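Local coordinates for protein endoglucanase E (Clostridium thermocellum, PDB 2WAO) that is the C-terminal esterase part of a cellulase, binds glucan chains and probably deacetylates plant cell-wall polysaccharides, at residues Thr46-Gly51 against Glu101-Gly106; Lys124-Gly129 against Asn171-Ser176; Ser131-Tyr136 against Met156-Ile161. One frame throughout, in Å; residues are numbered along the deposited sequence.

Interaction 1 comes first along the chain and lies in the N-terminal beta-sandwich. It joins strands 43-49 and 102-108. Interactions 2 and 3 both lie in the GDSL-type esterase part. Interaction 2 pairs strands 123-129 and 168-174 of the parallel sheet. Interaction 3 is nested inside the loop that this pair closes, because helices 131-134 and 158-165 lie between those strands in sequence. The centres of interactions 2 and 3 are about 9 Å apart, and the two touch. The centre of interaction 1 is about 21 Å from that of interaction 2 and about 22 Å from that of interaction 3. Interactions 2 and 3 contribute S131, Y136 and S176 to the glycan pocket, while interaction 1 is a strand pair within the accompanying sandwich.

Interaction 1. Residues Thr46-Gly51 against Glu101-Gly106; sequences TIKSGG and EVQFLG
With I47 CG1 turned beside the backbone N (chi1 -70°), its CG2 is left anti to that N. V102 puts CG1 in the same place (chi1 163°). These two methyls meet, with I47 CG2 3.9 Å from V102 CG1. The pair belongs to an antiparallel beta ladder in the N-terminal beta-sandwich, whose family falls in the galactose-binding-domain clan. Strands 43-49 and 102-108 are neighbours in its five-stranded sheet.

K48 and Q103 form the hydrogen-bonded pair. K48 N gives to Q103 O at 2.9 Å, and Q103 N gives to K48 O at 2.8 Å. Both donors lie in the plane of the carbonyl they meet. I47 with F104 and S49 with V102 are the non-hydrogen-bonded pairs on either side. Their side chains share one face of the sheet. There I47 and V102 also reach F55, and F104 reaches L91, so this face packs against the other sheet of the sandwich. I47 CG1 lies 4.0 Å from F104 CD1, with the two side chains pointing the same way. V102 CG1 sits over one face of the F104 ring, near its rim.

The other face carries T46, K48 and Q103. L105 leans across to it. Its CD1 is 3.9 Å from T46 CG2 and 4.0 Å from K48 CB. The Q103 amide is fixed through NE2 by D21 and the carbonyl of G24. K48 is extended and slants across it. A water joins their ends: it accepts from K48 NZ at 3.0 Å and donates to Q103 OE1 at 2.8 Å.

Interaction 2. Residues Lys124-Gly129 against Asn171-Ser176; sequences KIEFIG and NMIAWS
F127 and N171 belong to a buried parallel beta ladder in the esterase core. It joins strand 123-129 to strand 168-174, which is the outermost strand on this side of the five-stranded parallel sheet. The two short segments run only 13° apart. Bonds alternate along them in the parallel manner. N171 N gives to I125 O, and N171 O takes F127 N at 2.8 Å in a nearly straight bond. I173, two residues on, repeats this, with its N on F127 O at 2.7 Å and its O taking G129 N. The last rung is looser: W175 N reaches G129 O at 3.2 Å, well tilted from the carbonyl plane.

E126 and I173 lie on one face. I173 places CG1 anti to its carbonyl carbon (chi1 -51°), and this branch lies 3.7 Å from E126 OE2. The E126 carboxylate is buried but well supplied with partners. R16 forms a salt bridge to OE2, and the hydroxyls of Y196 and Y251 bond to OE1. These partners probably steady its charge.

F127, M172 and A174 lie on the opposite face. The F127 ring has N171 O at its edge, near its plane. F127 and A174 both pack on T133 of the following short helix. G129 has no side chain, and A174 CB lies 3.5 Å from its O.

Beyond the ladder, the W175 ring meets R195 in a cation-pi contact and Y202 edge to face. S176 lines the glycan pocket. Parallel strands joined through helix 158-165 form a beta-alpha-beta crossover, and a pocket at their C-terminal ends is characteristic of the SGNH hydrolase fold.

Interaction 3. Residues Ser131-Tyr136 against Met156-Ile161; sequences SITCAY and MSYAAI. With BGC (beta-D-glucopyranose), chain B; BGC (beta-D-glucopyranose), chain C; FMT (formic acid), chain D.
The backbones of A135 and S157 approach to 5.1 Å between their CA atoms, where a short helix ends and another begins. A135 closes weakly bonded helix 131-134 with positive phi (62°) in a Schellman motif. S157 is the N-cap of helix 158-165. Both helices belong to the SGNH hydrolase fold, and the first starts in its GDS signature.

The methyl of A135 rests on S157, with CB to CB at 3.8 Å. In the conformer described, S157 OG turns back between the backbone N and carbonyl carbon (chi1 73°) and accepts A160 N at 2.9 Å. The same oxygen also bonds to S154 O. This caps the helix while CB stays against A135.

Y158 has a similar first torsion (chi1 72°), which swings its ring back toward residues 132 and 133. I132 O lies in the ring plane at its edge, 4.0 Å from Y158 CE2. I132 CG2 is 4.1 Å from the same carbon. T133 also lies against the ring, but its side-chain position is doubtful. A159 CB lies over the centre of one ring face. I132 CG2 and A135 CB supply apolar touches across the segments. M319 of helix 313-331 also touches I132 and Y158.

The two ends of 131-136, S131 and Y136, meet the sugar. S131, modelled in two conformers, has its OG held by G177 N in the one described, and glucose O6 of chain B gives to S131 OG at 2.6 Å. A formate lies very close to S131 OG, in a bond too short to rely on. Y136 stacks on H310, and its hydroxyl bonds to D308. Its ring carbon CE1 lies 3.4 Å from that same glucose O6.

Interaction 1. Residues Thr46-Gly51 against Glu101-Gly106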
loop_
_atom_site.group_PDB
_atom_site.type_symbol
_atom_site.label_atom_id
_atom_site.label_comp_id
_atom_site.label_asym_id
_atom_site.label_seq_id
_atom_site.Cartn_x
_atom_site.Cartn_y
_atom_site.Cartn_z
ATOM N N THR A 46 -22.707 2.965 -1.796
ATOM C CA THR A 46 -22.698 4.252 -1.127
ATOM C C THR A 46 -21.418 4.374 -0.317
ATOM O O THR A 46 -21.079 3.488 0.487
ATOM C CB THR A 46 -23.934 4.404 -0.209
ATOM O OG1 THR A 46 -25.118 4.211 -1.010
ATOM C CG2 THR A 46 -23.971 5.792 0.420
ATOM N N ILE A 47 -20.704 5.472 -0.567
ATOM C CA ILE A 47 -19.406 5.731 0.047
ATOM C C ILE A 47 -19.421 7.084 0.746
ATOM O O ILE A 47 -19.804 8.103 0.127
ATOM C CB ILE A 47 -18.294 5.772 -1.030
ATOM C CG1 ILE A 47 -18.070 4.346 -1.580
ATOM C CG2 ILE A 47 -16.975 6.383 -0.415
ATOM C CD1 ILE A 47 -17.376 4.296 -2.954
ATOM N N LYS A 48 -18.974 7.100 1.998
ATOM C CA LYS A 48 -18.646 8.362 2.664
ATOM C C LYS A 48 -17.134 8.543 2.711
ATOM O O LYS A 48 -16.417 7.609 3.079
ATOM C CB LYS A 48 -19.252 8.393 4.069
ATOM C CG LYS A 48 -18.927 9.675 4.857
ATOM C CD LYS A 48 -19.686 9.687 6.172
ATOM C CE LYS A 48 -19.006 10.613 7.150
ATOM N NZ LYS A 48 -19.635 10.398 8.461
ATOM N N SER A 49 -16.654 9.738 2.371
ATOM C CA SER A 49 -15.222 10.031 2.290
ATOM C C SER A 49 -14.912 11.339 2.986
ATOM O O SER A 49 -15.582 12.349 2.742
ATOM C CB SER A 49 -14.774 10.132 0.816
ATOM O OG SER A 49 -13.333 10.336 0.780
ATOM N N GLY A 50 -13.881 11.323 3.822
ATOM C CA GLY A 50 -13.469 12.518 4.562
ATOM C C GLY A 50 -12.739 13.555 3.714
ATOM O O GLY A 50 -12.770 14.751 4.025
ATOM N N GLY A 51 -12.101 13.119 2.636
ATOM C CA GLY A 51 -11.341 14.029 1.765
ATOM C C GLY A 51 -11.533 13.644 0.315
ATOM O O GLY A 51 -12.552 13.040 -0.035
ATOM N N GLU A 101 -10.473 9.165 5.766
ATOM C CA GLU A 101 -11.115 7.860 6.000
ATOM C C GLU A 101 -12.304 7.697 5.095
ATOM O O GLU A 101 -12.941 8.682 4.697
ATOM C CB GLU A 101 -11.588 7.731 7.462
ATOM C CG GLU A 101 -10.434 7.880 8.421
ATOM C CD GLU A 101 -10.876 8.134 9.861
ATOM O OE1 GLU A 101 -12.106 8.000 10.134
ATOM O OE2 GLU A 101 -9.991 8.482 10.698
ATOM N N VAL A 102 -12.614 6.450 4.782
ATOM C CA VAL A 102 -13.711 6.127 3.891
ATOM C C VAL A 102 -14.582 5.096 4.614
ATOM O O VAL A 102 -14.058 4.167 5.241
ATOM C CB VAL A 102 -13.124 5.496 2.621
ATOM C CG1 VAL A 102 -14.196 4.710 1.754
ATOM C CG2 VAL A 102 -12.423 6.590 1.818
ATOM N N GLN A 103 -15.884 5.261 4.491
ATOM C CA GLN A 103 -16.828 4.311 5.087
ATOM C C GLN A 103 -17.684 3.758 3.953
ATOM O O GLN A 103 -18.190 4.527 3.108
ATOM C CB GLN A 103 -17.660 5.037 6.146
ATOM C CG GLN A 103 -18.653 4.129 6.898
ATOM C CD GLN A 103 -19.337 4.814 8.068
ATOM O OE1 GLN A 103 -19.578 6.044 8.047
ATOM N NE2 GLN A 103 -19.630 4.033 9.122
ATOM N N PHE A 104 -17.823 2.430 3.925
ATOM C CA PHE A 104 -18.656 1.767 2.946
ATOM C C PHE A 104 -20.003 1.579 3.577
ATOM O O PHE A 104 -20.131 0.927 4.627
ATOM C CB PHE A 104 -18.028 0.445 2.436
ATOM C CG PHE A 104 -16.748 0.681 1.713
ATOM C CD1 PHE A 104 -16.757 1.160 0.417
ATOM C CD2 PHE A 104 -15.534 0.518 2.371
ATOM C CE1 PHE A 104 -15.560 1.442 -0.247
ATOM C CE2 PHE A 104 -14.324 0.800 1.731
ATOM C CZ PHE A 104 -14.342 1.259 0.412
ATOM N N LEU A 105 -20.999 2.212 2.970
ATOM C CA LEU A 105 -22.323 2.236 3.569
ATOM C C LEU A 105 -23.316 1.259 2.954
ATOM O O LEU A 105 -24.450 1.198 3.409
ATOM C CB LEU A 105 -22.875 3.658 3.590
ATOM C CG LEU A 105 -22.069 4.599 4.471
ATOM C CD1 LEU A 105 -22.474 6.012 4.060
ATOM C CD2 LEU A 105 -22.336 4.353 5.962
ATOM N N GLY A 106 -22.893 0.464 1.971
ATOM C CA GLY A 106 -23.774 -0.563 1.438
ATOM C C GLY A 106 -23.735 -0.668 -0.055
ATOM O O GLY A 106 -23.474 0.309 -0.746
HETATM O O HOH W 1 -25.571 1.916 -2.783
HETATM O O HOH W 2 -18.284 7.973 9.681
HETATM O O HOH W 3 -15.627 8.950 6.101
#

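Interaction 2. Residues Lys124-Gly129 against Asn171-Ser176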
loop_
_atom_site.group_PDB
_atom_site.type_symbol
_atom_site.label_atom_id
_atom_site.label_comp_id
_atom_site.label_asym_id
_atom_site.label_seq_id
_atom_site.Cartn_x
_atom_site.Cartn_y
_atom_site.Cartn_z
ATOM N N LYS A 124 -0.207 -13.810 2.177
ATOM C CA LYS A 124 -0.493 -12.482 2.734
ATOM C C LYS A 124 0.820 -11.707 2.872
ATOM O O LYS A 124 1.834 -12.233 3.384
ATOM C CB LYS A 124 -1.129 -12.580 4.111
ATOM C CG LYS A 124 -2.519 -13.206 4.136
ATOM C CD LYS A 124 -2.904 -13.433 5.596
ATOM C CE LYS A 124 -4.370 -13.794 5.743
ATOM N NZ LYS A 124 -4.529 -15.191 5.282
ATOM N N ILE A 125 0.773 -10.439 2.482
ATOM C CA ILE A 125 1.968 -9.553 2.539
ATOM C C ILE A 125 1.533 -8.265 3.253
ATOM O O ILE A 125 0.382 -7.823 3.082
ATOM C CB ILE A 125 2.465 -9.209 1.128
ATOM C CG1 ILE A 125 2.603 -10.468 0.276
ATOM C CG2 ILE A 125 3.790 -8.424 1.192
ATOM C CD1 ILE A 125 2.995 -10.190 -1.183
ATOM N N GLU A 126 2.399 -7.695 4.087
ATOM C CA GLU A 126 2.190 -6.323 4.573
ATOM C C GLU A 126 3.355 -5.504 4.019
ATOM O O GLU A 126 4.529 -5.889 4.153
ATOM C CB GLU A 126 2.195 -6.255 6.088
ATOM C CG GLU A 126 1.980 -4.839 6.654
ATOM C CD GLU A 126 1.779 -4.871 8.150
ATOM O OE1 GLU A 126 2.698 -5.299 8.850
ATOM O OE2 GLU A 126 0.708 -4.442 8.637
ATOM N N PHE A 127 3.014 -4.339 3.463
ATOM C CA PHE A 127 4.009 -3.396 2.978
ATOM C C PHE A 127 4.017 -2.241 3.954
ATOM O O PHE A 127 2.933 -1.778 4.412
ATOM C CB PHE A 127 3.575 -2.873 1.607
ATOM C CG PHE A 127 3.724 -3.884 0.517
ATOM C CD1 PHE A 127 4.895 -3.892 -0.252
ATOM C CD2 PHE A 127 2.713 -4.824 0.267
ATOM C CE1 PHE A 127 5.083 -4.859 -1.249
ATOM C CE2 PHE A 127 2.897 -5.795 -0.768
ATOM C CZ PHE A 127 4.087 -5.786 -1.487
ATOM N N ILE A 128 5.212 -1.758 4.277
ATOM C CA ILE A 128 5.338 -0.574 5.167
ATOM C C ILE A 128 6.173 0.447 4.424
ATOM O O ILE A 128 7.316 0.182 4.118
ATOM C CB ILE A 128 6.052 -0.978 6.504
ATOM C CG1 ILE A 128 5.286 -2.100 7.204
ATOM C CG2 ILE A 128 6.201 0.261 7.476
ATOM C CD1 ILE A 128 6.034 -2.703 8.448
ATOM N N GLY A 129 5.639 1.637 4.144
ATOM C CA GLY A 129 6.428 2.522 3.327
ATOM C C GLY A 129 5.953 3.955 3.267
ATOM O O GLY A 129 5.266 4.405 4.159
ATOM N N ASN A 171 -1.687 -5.671 2.600
ATOM C CA ASN A 171 -2.032 -4.467 3.345
ATOM C C ASN A 171 -0.895 -3.427 3.114
ATOM O O ASN A 171 0.290 -3.743 3.280
ATOM C CB ASN A 171 -2.299 -4.748 4.820
ATOM C CG ASN A 171 -3.590 -5.566 5.057
ATOM O OD1 ASN A 171 -4.368 -5.871 4.113
ATOM N ND2 ASN A 171 -3.818 -5.924 6.310
ATOM N N MET A 172 -1.270 -2.210 2.704
ATOM C CA MET A 172 -0.287 -1.182 2.345
ATOM C C MET A 172 -0.240 -0.068 3.390
ATOM O O MET A 172 -1.002 0.915 3.329
ATOM C CB MET A 172 -0.531 -0.623 0.925
ATOM C CG MET A 172 -0.464 -1.670 -0.194
ATOM S SD MET A 172 -1.112 -1.111 -1.801
ATOM C CE MET A 172 0.123 0.084 -2.374
ATOM N N ILE A 173 0.682 -0.225 4.331
ATOM C CA ILE A 173 0.770 0.678 5.469
ATOM C C ILE A 173 1.784 1.757 5.114
ATOM O O ILE A 173 2.977 1.652 5.431
ATOM C CB ILE A 173 1.066 -0.083 6.796
ATOM C CG1 ILE A 173 0.068 -1.258 6.967
ATOM C CG2 ILE A 173 0.987 0.906 7.947
ATOM C CD1 ILE A 173 -1.437 -0.847 6.792
ATOM N N ALA A 174 1.291 2.792 4.422
ATOM C CA ALA A 174 2.213 3.742 3.772
ATOM C C ALA A 174 1.637 5.144 3.875
ATOM O O ALA A 174 0.430 5.339 3.830
ATOM C CB ALA A 174 2.433 3.342 2.348
ATOM N N TRP A 175 2.524 6.110 3.979
ATOM C CA TRP A 175 2.115 7.516 4.201
ATOM C C TRP A 175 3.120 8.378 3.470
ATOM O O TRP A 175 4.331 8.281 3.737
ATOM C CB TRP A 175 2.169 7.805 5.708
ATOM C CG TRP A 175 1.509 9.108 6.083
ATOM C CD1 TRP A 175 2.039 10.361 5.940
ATOM C CD2 TRP A 175 0.228 9.266 6.704
ATOM N NE1 TRP A 175 1.141 11.309 6.432
ATOM C CE2 TRP A 175 0.031 10.656 6.913
ATOM C CE3 TRP A 175 -0.796 8.354 7.096
ATOM C CZ2 TRP A 175 -1.162 11.180 7.484
ATOM C CZ3 TRP A 175 -1.975 8.872 7.673
ATOM C CH2 TRP A 175 -2.137 10.275 7.878
ATOM N N SER A 176 2.640 9.192 2.529
ATOM C CA SER A 176 3.537 10.019 1.696
ATOM C C SER A 176 4.383 10.968 2.552
ATOM O O SER A 176 3.868 11.588 3.488
ATOM C CB SER A 176 2.753 10.789 0.646
ATOM O OG SER A 176 2.524 9.966 -0.477
#

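Interaction 3. Residues Ser131-Tyr136 against Met156-Ile161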
loop_
_atom_site.group_PDB
_atom_site.type_symbol
_atom_site.label_atom_id
_atom_site.label_comp_id
_atom_site.label_asym_id
_atom_site.label_seq_id
_atom_site.Cartn_x
_atom_site.Cartn_y
_atom_site.Cartn_z
ATOM N N SER A 131 5.885 7.503 0.137
ATOM C CA SER A 131 5.195 7.938 -1.079
ATOM C C SER A 131 5.303 6.922 -2.191
ATOM O O SER A 131 4.404 6.801 -2.990
ATOM C CB SER A 131 5.775 9.256 -1.595
ATOM O OG SER A 131 5.733 10.249 -0.580
ATOM N N ILE A 132 6.446 6.206 -2.237
ATOM C CA ILE A 132 6.719 5.245 -3.284
ATOM C C ILE A 132 5.678 4.116 -3.160
ATOM O O ILE A 132 5.086 3.707 -4.154
ATOM C CB ILE A 132 8.166 4.693 -3.180
ATOM C CG1 ILE A 132 9.182 5.850 -3.372
ATOM C CG2 ILE A 132 8.397 3.636 -4.341
ATOM C CD1 ILE A 132 10.579 5.526 -2.847
ATOM N N THR A 133 5.408 3.655 -1.940
ATOM C CA THR A 133 4.413 2.560 -1.801
ATOM C C THR A 133 2.970 2.984 -1.887
ATOM O O THR A 133 2.115 2.234 -2.359
ATOM C CB THR A 133 4.818 1.392 -0.794
ATOM O OG1 THR A 133 3.754 0.874 0.039
ATOM C CG2 THR A 133 6.095 1.518 -0.219
ATOM N N CYS A 134 2.726 4.244 -1.576
ATOM C CA CYS A 134 1.440 4.928 -1.893
ATOM C C CYS A 134 1.193 5.087 -3.413
ATOM O O CYS A 134 0.052 5.345 -3.823
ATOM C CB CYS A 134 1.428 6.327 -1.230
ATOM S SG CYS A 134 1.261 6.240 0.577
ATOM N N ALA A 135 2.256 4.970 -4.221
ATOM C CA ALA A 135 2.216 5.241 -5.671
ATOM C C ALA A 135 1.835 6.718 -5.941
ATOM O O ALA A 135 1.166 6.996 -6.947
ATOM C CB ALA A 135 1.233 4.319 -6.411
ATOM N N TYR A 136 2.227 7.622 -5.032
ATOM C CA TYR A 136 2.182 9.088 -5.261
ATOM C C TYR A 136 2.575 9.404 -6.720
ATOM O O TYR A 136 3.672 9.032 -7.205
ATOM C CB TYR A 136 3.187 9.723 -4.296
ATOM C CG TYR A 136 3.379 11.236 -4.272
ATOM C CD1 TYR A 136 3.300 11.924 -3.049
ATOM C CD2 TYR A 136 3.758 11.948 -5.411
ATOM C CE1 TYR A 136 3.523 13.259 -2.977
ATOM C CE2 TYR A 136 3.967 13.368 -5.353
ATOM C CZ TYR A 136 3.895 13.974 -4.124
ATOM O OH TYR A 136 4.143 15.321 -4.001
ATOM N N MET A 156 -1.690 0.269 -9.218
ATOM C CA MET A 156 -0.506 0.057 -10.081
ATOM C C MET A 156 0.815 0.408 -9.327
ATOM O O MET A 156 1.830 0.795 -9.931
ATOM C CB MET A 156 -0.645 0.777 -11.423
ATOM C CG MET A 156 -1.772 0.198 -12.326
ATOM S SD MET A 156 -1.524 -1.565 -12.672
ATOM C CE MET A 156 -0.130 -1.488 -13.781
ATOM N N SER A 157 0.770 0.307 -7.985
ATOM C CA SER A 157 2.002 0.382 -7.187
ATOM C C SER A 157 2.769 -0.925 -7.351
ATOM O O SER A 157 2.183 -1.990 -7.650
ATOM C CB SER A 157 1.691 0.593 -5.711
ATOM O OG SER A 157 1.180 -0.594 -5.136
ATOM N N TYR A 158 4.086 -0.855 -7.165
ATOM C CA TYR A 158 4.895 -2.101 -7.213
ATOM C C TYR A 158 4.333 -3.103 -6.211
ATOM O O TYR A 158 4.420 -4.328 -6.444
ATOM C CB TYR A 158 6.368 -1.838 -6.909
ATOM C CG TYR A 158 6.633 -1.518 -5.466
ATOM C CD1 TYR A 158 7.088 -2.515 -4.583
ATOM C CD2 TYR A 158 6.393 -0.222 -4.955
ATOM C CE1 TYR A 158 7.296 -2.248 -3.253
ATOM C CE2 TYR A 158 6.603 0.066 -3.597
ATOM C CZ TYR A 158 7.061 -0.952 -2.771
ATOM O OH TYR A 158 7.261 -0.748 -1.438
ATOM N N ALA A 159 3.822 -2.611 -5.079
ATOM C CA ALA A 159 3.295 -3.469 -4.037
ATOM C C ALA A 159 2.045 -4.246 -4.504
ATOM O O ALA A 159 1.941 -5.482 -4.327
ATOM C CB ALA A 159 2.984 -2.641 -2.810
ATOM N N ALA A 160 1.092 -3.539 -5.138
ATOM C CA ALA A 160 -0.138 -4.204 -5.588
ATOM C C ALA A 160 0.148 -5.175 -6.725
ATOM O O ALA A 160 -0.436 -6.274 -6.815
ATOM C CB ALA A 160 -1.157 -3.183 -6.052
ATOM N N ILE A 161 1.073 -4.780 -7.587
ATOM C CA ILE A 161 1.363 -5.600 -8.753
ATOM C C ILE A 161 2.075 -6.912 -8.262
ATOM O O ILE A 161 1.755 -8.052 -8.731
ATOM C CB ILE A 161 2.297 -4.828 -9.710
ATOM C CG1 ILE A 161 1.590 -3.602 -10.341
ATOM C CG2 ILE A 161 2.832 -5.809 -10.815
ATOM C CD1 ILE A 161 2.613 -2.621 -10.985
HETATM C C2 BGC B . 7.367 16.923 -2.908
HETATM C C3 BGC B . 6.643 17.109 -1.582
HETATM C C4 BGC B . 6.244 15.742 -1.015
HETATM C C5 BGC B . 7.506 14.857 -0.913
HETATM C C6 BGC B . 7.281 13.471 -0.274
HETATM C C1 BGC B . 8.540 15.964 -2.726
HETATM O O2 BGC B . 7.771 18.201 -3.408
HETATM O O3 BGC B . 5.474 17.914 -1.784
HETATM O O4 BGC B . 5.844 16.081 0.218
HETATM O O5 BGC B . 8.077 14.729 -2.213
HETATM O O6 BGC B . 6.341 12.756 -1.055
HETATM C C2 BGC C . 4.430 15.716 2.154
HETATM C C3 BGC C . 3.031 15.236 2.559
HETATM C C4 BGC C . 1.964 15.764 1.598
HETATM C C5 BGC C . 2.326 15.326 0.193
HETATM C C6 BGC C . 1.246 15.698 -0.838
HETATM C C1 BGC C . 4.639 15.468 0.663
HETATM O O2 BGC C . 5.445 15.079 2.917
HETATM O O3 BGC C . 2.767 15.553 3.911
HETATM O O4 BGC C . 0.714 15.189 1.918
HETATM O O5 BGC C . 3.551 15.988 -0.076
HETATM O O6 BGC C . 1.391 17.034 -1.240
HETATM C C FMT D . 8.744 9.139 0.270
HETATM O O1 FMT D . 7.977 10.106 0.388
HETATM O O2 FMT D . 9.208 8.669 -0.779
#